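Local structure of helicase of the snf2/rad54 family (Sulfolobus solfataricus, 1Z5Z) at residues 114-119 against 166-171; 184-189 against 214-219. The protein probably couples ATP hydrolysis to movement along duplex DNA, as SWI2/SNF2 remodelling enzymes do, this chain being the C-terminal domain of its ATPase core. All blocks are in the same frame, centred on the assembly; numbering follows the deposited sequence.

Interaction 1. Residues 114-119 against 166-171; sequences KIAIFT and KFIVLS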
ATOM      1  N   LYS A 114      -6.794  17.228   8.285  1.00 37.66           N
ATOM      2  CA  LYS A 114      -7.779  16.543   7.469  1.00 38.75           C
ATOM      3  C   LYS A 114      -6.851  15.496   6.824  1.00 37.04           C
ATOM      4  O   LYS A 114      -5.844  15.846   6.227  1.00 36.39           O
ATOM      5  CB  LYS A 114      -8.341  17.473   6.401  1.00 41.19           C
ATOM      6  CG  LYS A 114      -9.553  18.231   6.858  1.00 44.83           C
ATOM      7  CD  LYS A 114     -10.429  18.535   5.670  1.00 47.84           C
ATOM      8  CE  LYS A 114     -11.852  18.563   6.136  1.00 51.98           C
ATOM      9  NZ  LYS A 114     -12.793  18.599   5.028  1.00 54.07           N
ATOM     10  N   ILE A 115      -7.201  14.226   6.923  1.00 34.90           N
ATOM     11  CA  ILE A 115      -6.332  13.146   6.465  1.00 31.71           C
ATOM     12  C   ILE A 115      -6.848  12.326   5.275  1.00 32.97           C
ATOM     13  O   ILE A 115      -7.988  11.871   5.285  1.00 34.22           O
ATOM     14  CB  ILE A 115      -6.095  12.222   7.688  1.00 33.55           C
ATOM     15  CG1 ILE A 115      -5.481  13.049   8.820  1.00 33.03           C
ATOM     16  CG2 ILE A 115      -5.241  11.033   7.340  1.00 30.47           C
ATOM     17  CD1 ILE A 115      -6.049  12.680  10.185  1.00 36.68           C
ATOM     18  N   ALA A 116      -6.025  12.147   4.250  1.00 29.91           N
ATOM     19  CA  ALA A 116      -6.427  11.329   3.086  1.00 30.96           C
ATOM     20  C   ALA A 116      -5.519  10.095   3.063  1.00 29.31           C
ATOM     21  O   ALA A 116      -4.303  10.219   3.185  1.00 29.78           O
ATOM     22  CB  ALA A 116      -6.284  12.130   1.762  1.00 27.09           C
ATOM     23  N   ILE A 117      -6.104   8.904   2.922  1.00 26.24           N
ATOM     24  CA  ILE A 117      -5.325   7.667   2.917  1.00 25.77           C
ATOM     25  C   ILE A 117      -5.580   6.917   1.580  1.00 26.56           C
ATOM     26  O   ILE A 117      -6.725   6.626   1.237  1.00 27.35           O
ATOM     27  CB  ILE A 117      -5.723   6.748   4.102  1.00 23.70           C
ATOM     28  CG1 ILE A 117      -5.563   7.512   5.438  1.00 26.55           C
ATOM     29  CG2 ILE A 117      -4.848   5.458   4.052  1.00 24.06           C
ATOM     30  CD1 ILE A 117      -6.322   6.885   6.662  1.00 27.79           C
ATOM     31  N   PHE A 118      -4.512   6.616   0.846  1.00 26.08           N
ATOM     32  CA  PHE A 118      -4.622   5.962  -0.459  1.00 27.68           C
ATOM     33  C   PHE A 118      -4.136   4.537  -0.390  1.00 29.46           C
ATOM     34  O   PHE A 118      -3.174   4.258   0.321  1.00 29.74           O
ATOM     35  CB  PHE A 118      -3.716   6.662  -1.519  1.00 31.78           C
ATOM     36  CG  PHE A 118      -4.208   8.039  -1.988  1.00 29.56           C
ATOM     37  CD1 PHE A 118      -3.992   9.174  -1.225  1.00 30.28           C
ATOM     38  CD2 PHE A 118      -4.861   8.171  -3.211  1.00 29.40           C
ATOM     39  CE1 PHE A 118      -4.423  10.467  -1.683  1.00 31.71           C
ATOM     40  CE2 PHE A 118      -5.295   9.418  -3.678  1.00 28.50           C
ATOM     41  CZ  PHE A 118      -5.073  10.575  -2.907  1.00 27.17           C
ATOM     42  N   THR A 119      -4.777   3.636  -1.136  1.00 25.02           N
ATOM     43  CA  THR A 119      -4.312   2.256  -1.233  1.00 24.88           C
ATOM     44  C   THR A 119      -4.669   1.764  -2.641  1.00 26.29           C
ATOM     45  O   THR A 119      -5.571   2.307  -3.281  1.00 27.13           O
ATOM     46  CB  THR A 119      -4.955   1.300  -0.177  1.00 25.86           C
ATOM     47  OG1 THR A 119      -4.675  -0.041  -0.559  1.00 26.85           O
ATOM     48  CG2 THR A 119      -6.478   1.448  -0.100  1.00 25.65           C
ATOM     49  N   LYS A 166     -12.953  14.737   8.754  1.00 39.85           N
ATOM     50  CA  LYS A 166     -11.535  14.619   8.967  1.00 37.03           C
ATOM     51  C   LYS A 166     -10.781  13.614   8.115  1.00 36.02           C
ATOM     52  O   LYS A 166      -9.560  13.698   8.050  1.00 33.88           O
ATOM     53  CB  LYS A 166     -11.319  14.272  10.443  1.00 38.32           C
ATOM     54  CG  LYS A 166     -11.663  15.438  11.362  1.00 47.60           C
ATOM     55  CD  LYS A 166     -10.676  16.576  11.138  1.00 48.64           C
ATOM     56  CE  LYS A 166     -11.020  17.797  11.973  1.00 53.43           C
ATOM     57  NZ  LYS A 166      -9.828  18.663  12.107  1.00 50.35           N
ATOM     58  N   PHE A 167     -11.504  12.670   7.496  1.00 33.15           N
ATOM     59  CA  PHE A 167     -10.906  11.588   6.729  1.00 33.46           C
ATOM     60  C   PHE A 167     -11.546  11.330   5.378  1.00 32.99           C
ATOM     61  O   PHE A 167     -12.704  11.710   5.098  1.00 30.50           O
ATOM     62  CB  PHE A 167     -11.022  10.249   7.493  1.00 31.95           C
ATOM     63  CG  PHE A 167     -10.416  10.242   8.862  1.00 34.67           C
ATOM     64  CD1 PHE A 167     -11.170  10.624   9.981  1.00 37.04           C
ATOM     65  CD2 PHE A 167      -9.095   9.860   9.046  1.00 34.61           C
ATOM     66  CE1 PHE A 167     -10.610  10.628  11.267  1.00 34.07           C
ATOM     67  CE2 PHE A 167      -8.524   9.860  10.314  1.00 32.91           C
ATOM     68  CZ  PHE A 167      -9.284  10.248  11.435  1.00 35.70           C
ATOM     69  N   ILE A 168     -10.755  10.687   4.534  1.00 30.30           N
ATOM     70  CA  ILE A 168     -11.241  10.185   3.249  1.00 29.01           C
ATOM     71  C   ILE A 168     -10.318   9.033   2.867  1.00 29.20           C
ATOM     72  O   ILE A 168      -9.110   9.137   3.012  1.00 32.92           O
ATOM     73  CB  ILE A 168     -11.282  11.257   2.125  1.00 29.84           C
ATOM     74  CG1 ILE A 168     -11.901  10.629   0.869  1.00 25.94           C
ATOM     75  CG2 ILE A 168      -9.875  11.858   1.849  1.00 31.12           C
ATOM     76  CD1 ILE A 168     -12.547  11.660  -0.072  1.00 29.92           C
ATOM     77  N   VAL A 169     -10.878   7.913   2.417  1.00 31.37           N
ATOM     78  CA  VAL A 169     -10.051   6.775   2.024  1.00 28.71           C
ATOM     79  C   VAL A 169     -10.274   6.618   0.528  1.00 28.25           C
ATOM     80  O   VAL A 169     -11.392   6.798   0.032  1.00 26.61           O
ATOM     81  CB  VAL A 169     -10.431   5.467   2.801  1.00 29.86           C
ATOM     82  CG1 VAL A 169      -9.667   4.301   2.239  1.00 28.95           C
ATOM     83  CG2 VAL A 169     -10.091   5.601   4.301  1.00 31.03           C
ATOM     84  N   LEU A 170      -9.189   6.364  -0.194  1.00 28.06           N
ATOM     85  CA  LEU A 170      -9.268   6.214  -1.650  1.00 28.89           C
ATOM     86  C   LEU A 170      -8.558   4.958  -2.098  1.00 30.42           C
ATOM     87  O   LEU A 170      -7.424   4.691  -1.699  1.00 28.99           O
ATOM     88  CB  LEU A 170      -8.585   7.394  -2.351  1.00 28.08           C
ATOM     89  CG  LEU A 170      -9.124   8.796  -2.011  1.00 29.81           C
ATOM     90  CD1 LEU A 170      -8.314   9.456  -0.857  1.00 27.55           C
ATOM     91  CD2 LEU A 170      -9.017   9.609  -3.254  1.00 32.47           C
ATOM     92  N   SER A 171      -9.224   4.166  -2.914  1.00 30.42           N
ATOM     93  CA  SER A 171      -8.555   2.993  -3.407  1.00 31.48           C
ATOM     94  C   SER A 171      -8.445   3.282  -4.878  1.00 31.16           C
ATOM     95  O   SER A 171      -9.456   3.549  -5.531  1.00 30.76           O
ATOM     96  CB  SER A 171      -9.388   1.740  -3.162  1.00 36.71           C
ATOM     97  OG  SER A 171     -10.321   1.569  -4.208  1.00 45.92           O
TER
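Leu170 lies alongside Phe118 and sets one methyl over the ring: CD1 sits above its centre, 4.0 Å from the centroid and only 11° off the normal, a CH-pi contact, while CD2 reaches Phe118 CE2 at 3.8 Å. Phe118 holds CG anti to its carbonyl carbon (chi1 -72°), which runs the ring along the sheet beside the leucine; Trp193 also stacks on that ring. On the same face, Ile168 turns CG2 into the slot between its own backbone N and carbonyl carbon, and this methyl meets Ala116 CB at 3.6 Å. On the opposite face Ile115, Ile117 and Phe167 pack under helices 96-110 and 122-136, and Val169 lies against Val140 and Phe142; here Ile115 CD1 comes obliquely to Phe167 CE2 at 3.8 Å.

Beneath these side chains the two parallel strands are laced by alternating backbone bonds. Ile117 N reaches Ile168 O at 3.0 Å and Leu170 N reaches Ile117 O at 2.9 Å, but Ile168 N to Ile115 O is distinctly bent, 136° at the hydrogen.

The N-terminal end is looser. The short bond from Ile115 N to Lys166 O, 2.7 Å and nearly straight, still ties the chains, yet Lys166, partly exposed, points its CB away from the other strand, its amino group making a weak bond to Gly112 O. Lys114 instead sends NZ to the carbonyls of Phe159 and Asn162. At the other end Thr119 OG1 bonds Asp191 and Phe121 N.

Strands 115-119 and 167-171 are neighbours in the parallel sheet of a RecA-like helicase domain, with strand 142-143 beyond 167-171. Their contact is thus largely apolar, with polarity confined to the peptide ladder and the strand ends, implying that burial and backbone bonds carry it.

Interaction 2. Residues 184-189 against 214-219; sequences ANRVIH and NVIVHK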
ATOM      1  N   ALA A 184      -6.798  18.279   2.036  1.00 34.49           N
ATOM      2  CA  ALA A 184      -6.066  17.396   2.936  1.00 35.76           C
ATOM      3  C   ALA A 184      -4.741  18.048   3.406  1.00 36.99           C
ATOM      4  O   ALA A 184      -3.988  18.621   2.614  1.00 40.91           O
ATOM      5  CB  ALA A 184      -5.776  16.046   2.245  1.00 37.24           C
ATOM      6  N   ASN A 185      -4.489  17.953   4.701  1.00 33.65           N
ATOM      7  CA  ASN A 185      -3.318  18.509   5.359  1.00 36.41           C
ATOM      8  C   ASN A 185      -2.320  17.390   5.539  1.00 36.21           C
ATOM      9  O   ASN A 185      -1.140  17.616   5.675  1.00 36.00           O
ATOM     10  CB  ASN A 185      -3.698  19.036   6.769  1.00 38.69           C
ATOM     11  CG  ASN A 185      -4.859  20.026   6.734  1.00 45.80           C
ATOM     12  OD1 ASN A 185      -6.009  19.703   7.050  1.00 46.63           O
ATOM     13  ND2 ASN A 185      -4.560  21.237   6.310  1.00 48.64           N
ATOM     14  N   ARG A 186      -2.824  16.164   5.549  1.00 34.81           N
ATOM     15  CA  ARG A 186      -1.978  14.997   5.772  1.00 33.04           C
ATOM     16  C   ARG A 186      -2.376  13.907   4.769  1.00 33.02           C
ATOM     17  O   ARG A 186      -3.565  13.658   4.542  1.00 29.76           O
ATOM     18  CB  ARG A 186      -2.200  14.532   7.199  1.00 33.73           C
ATOM     19  CG  ARG A 186      -1.515  13.289   7.602  1.00 35.88           C
ATOM     20  CD  ARG A 186      -0.222  13.598   8.292  1.00 39.74           C
ATOM     21  NE  ARG A 186      -0.354  14.592   9.353  1.00 36.27           N
ATOM     22  CZ  ARG A 186       0.534  14.725  10.340  1.00 42.38           C
ATOM     23  NH1 ARG A 186       1.589  13.912  10.388  1.00 38.85           N
ATOM     24  NH2 ARG A 186       0.406  15.688  11.252  1.00 38.75           N
ATOM     25  N   VAL A 187      -1.383  13.264   4.174  1.00 30.64           N
ATOM     26  CA  VAL A 187      -1.653  12.239   3.197  1.00 31.02           C
ATOM     27  C   VAL A 187      -0.833  11.029   3.606  1.00 34.68           C
ATOM     28  O   VAL A 187       0.369  11.156   3.879  1.00 32.28           O
ATOM     29  CB  VAL A 187      -1.206  12.683   1.746  1.00 34.10           C
ATOM     30  CG1 VAL A 187      -1.482  11.562   0.742  1.00 31.54           C
ATOM     31  CG2 VAL A 187      -1.934  13.959   1.316  1.00 33.33           C
ATOM     32  N   ILE A 188      -1.502   9.872   3.697  1.00 29.38           N
ATOM     33  CA  ILE A 188      -0.822   8.610   3.993  1.00 27.40           C
ATOM     34  C   ILE A 188      -0.931   7.696   2.756  1.00 27.66           C
ATOM     35  O   ILE A 188      -2.061   7.335   2.323  1.00 25.43           O
ATOM     36  CB  ILE A 188      -1.492   7.857   5.160  1.00 26.12           C
ATOM     37  CG1 ILE A 188      -1.329   8.659   6.458  1.00 27.13           C
ATOM     38  CG2 ILE A 188      -0.880   6.443   5.326  1.00 25.08           C
ATOM     39  CD1 ILE A 188      -2.033   8.014   7.678  1.00 26.84           C
ATOM     40  N   HIS A 189       0.208   7.346   2.163  1.00 26.41           N
ATOM     41  CA  HIS A 189       0.196   6.421   1.034  1.00 26.84           C
ATOM     42  C   HIS A 189       0.416   5.041   1.666  1.00 25.79           C
ATOM     43  O   HIS A 189       1.523   4.652   2.002  1.00 28.44           O
ATOM     44  CB  HIS A 189       1.248   6.827   0.010  1.00 31.26           C
ATOM     45  CG  HIS A 189       0.923   8.130  -0.662  1.00 30.25           C
ATOM     46  ND1 HIS A 189      -0.205   8.302  -1.440  1.00 29.92           N
ATOM     47  CD2 HIS A 189       1.528   9.340  -0.601  1.00 30.98           C
ATOM     48  CE1 HIS A 189      -0.279   9.564  -1.829  1.00 29.95           C
ATOM     49  NE2 HIS A 189       0.762  10.214  -1.334  1.00 31.80           N
ATOM     50  N   ASN A 214       2.092  23.297   5.095  1.00 56.36           N
ATOM     51  CA  ASN A 214       2.281  22.420   3.938  1.00 54.07           C
ATOM     52  C   ASN A 214       1.601  21.066   4.177  1.00 50.29           C
ATOM     53  O   ASN A 214       1.329  20.687   5.304  1.00 47.21           O
ATOM     54  CB  ASN A 214       3.770  22.130   3.687  1.00 56.90           C
ATOM     55  CG  ASN A 214       4.512  23.276   3.025  1.00 61.98           C
ATOM     56  OD1 ASN A 214       5.503  23.047   2.329  1.00 64.59           O
ATOM     57  ND2 ASN A 214       4.070  24.501   3.250  1.00 60.13           N
ATOM     58  N   VAL A 215       1.339  20.340   3.104  1.00 46.19           N
ATOM     59  CA  VAL A 215       0.746  19.015   3.228  1.00 45.76           C
ATOM     60  C   VAL A 215       1.832  18.096   3.783  1.00 41.72           C
ATOM     61  O   VAL A 215       2.950  18.105   3.275  1.00 43.97           O
ATOM     62  CB  VAL A 215       0.335  18.453   1.863  1.00 44.88           C
ATOM     63  CG1 VAL A 215      -0.257  17.063   2.044  1.00 47.46           C
ATOM     64  CG2 VAL A 215      -0.666  19.370   1.207  1.00 46.77           C
ATOM     65  N   ILE A 216       1.542  17.345   4.837  1.00 38.69           N
ATOM     66  CA  ILE A 216       2.551  16.400   5.339  1.00 38.22           C
ATOM     67  C   ILE A 216       2.266  15.038   4.696  1.00 40.01           C
ATOM     68  O   ILE A 216       1.187  14.481   4.921  1.00 39.73           O
ATOM     69  CB  ILE A 216       2.484  16.235   6.850  1.00 35.01           C
ATOM     70  CG1 ILE A 216       2.885  17.558   7.521  1.00 37.07           C
ATOM     71  CG2 ILE A 216       3.384  15.070   7.284  1.00 36.97           C
ATOM     72  CD1 ILE A 216       3.063  17.459   9.019  1.00 36.79           C
ATOM     73  N   VAL A 217       3.229  14.514   3.926  1.00 36.98           N
ATOM     74  CA  VAL A 217       3.110  13.228   3.229  1.00 37.34           C
ATOM     75  C   VAL A 217       3.836  12.065   3.902  1.00 37.81           C
ATOM     76  O   VAL A 217       4.988  12.201   4.318  1.00 38.62           O
ATOM     77  CB  VAL A 217       3.640  13.339   1.784  1.00 37.42           C
ATOM     78  CG1 VAL A 217       3.528  12.014   1.078  1.00 37.07           C
ATOM     79  CG2 VAL A 217       2.868  14.371   1.043  1.00 39.75           C
ATOM     80  N   HIS A 218       3.163  10.918   4.023  1.00 32.24           N
ATOM     81  CA  HIS A 218       3.768   9.724   4.623  1.00 31.27           C
ATOM     82  C   HIS A 218       3.694   8.502   3.690  1.00 33.09           C
ATOM     83  O   HIS A 218       2.618   8.141   3.187  1.00 34.06           O
ATOM     84  CB  HIS A 218       3.081   9.322   5.940  1.00 34.11           C
ATOM     85  CG  HIS A 218       3.177  10.339   7.033  1.00 38.88           C
ATOM     86  ND1 HIS A 218       2.078  11.027   7.511  1.00 37.74           N
ATOM     87  CD2 HIS A 218       4.227  10.742   7.789  1.00 37.72           C
ATOM     88  CE1 HIS A 218       2.448  11.799   8.515  1.00 40.60           C
ATOM     89  NE2 HIS A 218       3.748  11.644   8.706  1.00 43.03           N
ATOM     90  N   LYS A 219       4.811   7.834   3.471  1.00 31.12           N
ATOM     91  CA  LYS A 219       4.783   6.637   2.619  1.00 33.79           C
ATOM     92  C   LYS A 219       5.082   5.455   3.498  1.00 34.93           C
ATOM     93  O   LYS A 219       6.197   5.341   4.001  1.00 35.94           O
ATOM     94  CB  LYS A 219       5.832   6.688   1.508  1.00 35.95           C
ATOM     95  CG  LYS A 219       5.539   7.680   0.428  1.00 41.68           C
ATOM     96  CD  LYS A 219       6.782   7.880  -0.458  1.00 47.11           C
ATOM     97  CE  LYS A 219       7.359   6.551  -0.920  1.00 50.35           C
ATOM     98  NZ  LYS A 219       8.851   6.541  -0.911  1.00 52.96           N
TER
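Strands 186-189 and 216-219 run parallel, 12° apart, with Ile216 N on Asn185 O at 2.8 Å, Val187 N on Ile216 O, His218 N on Val187 O and His189 N on His218 O at 2.7 Å; the last is nearly straight, 171° at the hydrogen.

Arg186 dominates one face. With CG anti to the backbone N, the chain then bends at chi2 and chi3, which leans the guanidinium over toward Ile216 and His218 on the neighbouring strand. Ile216 lies alongside and puts CD1 against one face of that flat group, toward its rim, with CD1 to Arg186 NH2 at 3.9 Å. The edge of the guanidinium meets the edge of the His218 ring, the two planes being nearly coplanar. The approach of Arg186 NH1 to His218 CE1, 3.0 Å, is too short for a carbon as modelled, and His218 ND1 is buried without a partner, so the ring's orientation is doubtful. Arg186 NE makes a salt bridge to Asp113; a leucine in place of the arginine would probably leave Asp113 without its charge mate and uncover the edge of His218.

The other face is mixed, valines beside His189 and Lys219. Val187 CG2 meets Val215 CG1 at 3.6 Å, and Val217 CG1 comes to the edge of the His189 ring, 3.7 Å from CD2. His189 ND1 is hydrogen-bonded to Trp193 NE1, which fixes the turn of the imidazole, and Lys219 is drawn off to Asp231 and Asn32.

Helix 96-110 covers the face of Arg186, Ile188 and His218, with Ala108 on the arginine and Ile104 touching both Ile188 and His218. Within the sheet, strand 186-189 has strand 115-119 at its other edge, while strand 216-222 has strand 29-35 on its far side.

Interactions 1 and 2, their centres about 10 Å apart, are successive strand pairs of one parallel sheet, in the order 216-222, 186-189, 115-119, 167-171. The seam between them is itself a strand pairing: Ala116 O to Ile188 N is 2.9 Å, and at the N-terminal end of strand 115-119 Asn185 OD1 bonds Lys114 N, also at 2.9 Å. Helix 96-110 spans both pairs on one face. On the other, Phe118 of interaction 1 meets His189 of interaction 2, CD1 to CE1 3.8 Å, and Trp193 touches both rings. In RecA-like helicases the C-terminal strand ends, here near Thr119, Ser171 and His189, lead into the conserved motif loops.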